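Local coordinates for protein imidazolonepropionase (Unidentified, PDB 2Q09) that catalyses the hydrolytic opening of imidazolone-5-propanoate to N-formimidoyl-L-glutamate, the third step of histidine degradation, in a metal-dependent amidohydrolase barrel, at residues Leu328-Ala331 against Met332-Ala335. Residues are numbered along the deposited sequence; the frame is centred on the assembly and turned at random.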
loop_
_atom_site.group_PDB
_atom_site.type_symbol
_atom_site.label_atom_id
_atom_site.label_comp_id
_atom_site.label_asym_id
_atom_site.label_seq_id
_atom_site.Cartn_x
_atom_site.Cartn_y
_atom_site.Cartn_z
ATOM N N LEU A 328 -3.249 2.790 8.863
ATOM C CA LEU A 328 -2.428 1.635 8.528
ATOM C C LEU A 328 -2.267 0.799 9.792
ATOM O O LEU A 328 -2.310 -0.428 9.756
ATOM C CB LEU A 328 -1.042 2.055 8.028
ATOM C CG LEU A 328 -0.067 0.887 7.822
ATOM C CD1 LEU A 328 -0.628 -0.076 6.777
ATOM C CD2 LEU A 328 1.297 1.413 7.383
ATOM N N ARG A 329 -2.079 1.478 10.917
ATOM C CA ARG A 329 -1.902 0.773 12.178
ATOM C C ARG A 329 -3.120 -0.043 12.592
ATOM O O ARG A 329 -2.976 -1.102 13.197
ATOM C CB ARG A 329 -1.483 1.753 13.277
ATOM C CG ARG A 329 -0.060 2.276 13.028
ATOM C CD ARG A 329 0.414 3.254 14.085
ATOM N NE ARG A 329 0.555 2.625 15.392
ATOM C CZ ARG A 329 0.994 3.265 16.472
ATOM N NH1 ARG A 329 1.335 4.545 16.383
ATOM N NH2 ARG A 329 1.077 2.646 17.640
HETATM N N MSE A 330 -4.318 0.427 12.251
HETATM C CA MSE A 330 -5.529 -0.320 12.587
HETATM C C MSE A 330 -5.463 -1.611 11.765
HETATM O O MSE A 330 -5.860 -2.687 12.219
HETATM C CB MSE A 330 -6.782 0.472 12.204
HETATM C CG MSE A 330 -8.093 -0.203 12.578
HETATM SE SE MSE A 330 -8.362 -0.283 14.520
HETATM C CE MSE A 330 -8.198 -2.185 14.779
ATOM N N ALA A 331 -4.945 -1.497 10.547
ATOM C CA ALA A 331 -4.823 -2.660 9.675
ATOM C C ALA A 331 -3.853 -3.671 10.281
ATOM O O ALA A 331 -4.051 -4.885 10.183
ATOM C CB ALA A 331 -4.334 -2.235 8.288
HETATM N N MSE A 332 -2.790 -3.162 10.894
HETATM C CA MSE A 332 -1.799 -4.029 11.528
HETATM C C MSE A 332 -2.458 -4.767 12.697
HETATM O O MSE A 332 -2.254 -5.971 12.892
HETATM C CB MSE A 332 -0.623 -3.188 12.032
HETATM C CG MSE A 332 0.166 -2.517 10.902
HETATM SE SE MSE A 332 1.411 -1.189 11.525
HETATM C CE MSE A 332 2.793 -2.429 12.206
ATOM N N ASN A 333 -3.239 -4.029 13.480
ATOM C CA ASN A 333 -3.940 -4.608 14.622
ATOM C C ASN A 333 -4.904 -5.692 14.131
ATOM O O ASN A 333 -5.012 -6.764 14.727
ATOM C CB ASN A 333 -4.699 -3.508 15.367
ATOM C CG ASN A 333 -5.374 -4.003 16.627
ATOM O OD1 ASN A 333 -6.391 -4.701 16.575
ATOM N ND2 ASN A 333 -4.803 -3.648 17.777
HETATM N N MSE A 334 -5.593 -5.416 13.029
HETATM C CA MSE A 334 -6.529 -6.389 12.487
HETATM C C MSE A 334 -5.836 -7.600 11.873
HETATM O O MSE A 334 -6.357 -8.707 11.958
HETATM C CB MSE A 334 -7.463 -5.735 11.467
HETATM C CG MSE A 334 -8.455 -4.787 12.107
HETATM SE SE MSE A 334 -9.814 -4.150 10.873
HETATM C CE MSE A 334 -10.910 -3.156 12.142
ATOM N N ALA A 335 -4.678 -7.401 11.252
ATOM C CA ALA A 335 -3.949 -8.527 10.678
ATOM C C ALA A 335 -3.619 -9.499 11.815
ATOM O O ALA A 335 -3.714 -10.712 11.653
ATOM C CB ALA A 335 -2.664 -8.047 10.010
#
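M330 and M334, one helical turn apart, lead a local i to i+3 and i to i+4 contact within helix 328-339, which follows the strand-end loop bearing the iron ligand D317 in the TIM-barrel fold of the amidohydrolases. Four consecutive alpha-helical bonds join the turns: M332 N to L328 O, N333 N to R329 O, M334 N to M330 O and A335 N to A331 O, the last being the shortest at 2.8 Å.

On the partly exposed side, both long side chains are selenomethionines. M330 starts with CG anti to its backbone N (chi1 -177°), then bends at its second and third torsions. The bends carry M330 CE forward to the next turn, 3.7 Å from M334 CG; the M334 chain is extended beyond CG and runs across it. M330 CE also lies 3.6 Å from N333 OD1, a van der Waals approach to the amide oxygen; N333 ND2 is turned to weak hydrogen bonds with the carbonyls of S387 and Y388.

A second cluster, L328, R329 and M332, is buried. M332 SE lies against R329, 3.9 Å from R329 CA and 4.1 Å from R329 CG, with L328 CG more distant at 4.5 Å. Beyond that aliphatic contact, the guanidinium of R329 hydrogen-bonds Q394 OE1 and, through NE, L386 O. M334 and A331 meanwhile touch helix 288-293.

Dispersion thus probably accounts for most of the side-chain attraction, while backbone bonds set the turn and R329 ties the helix to L386 and Q394, with weaker help from N333 ND2.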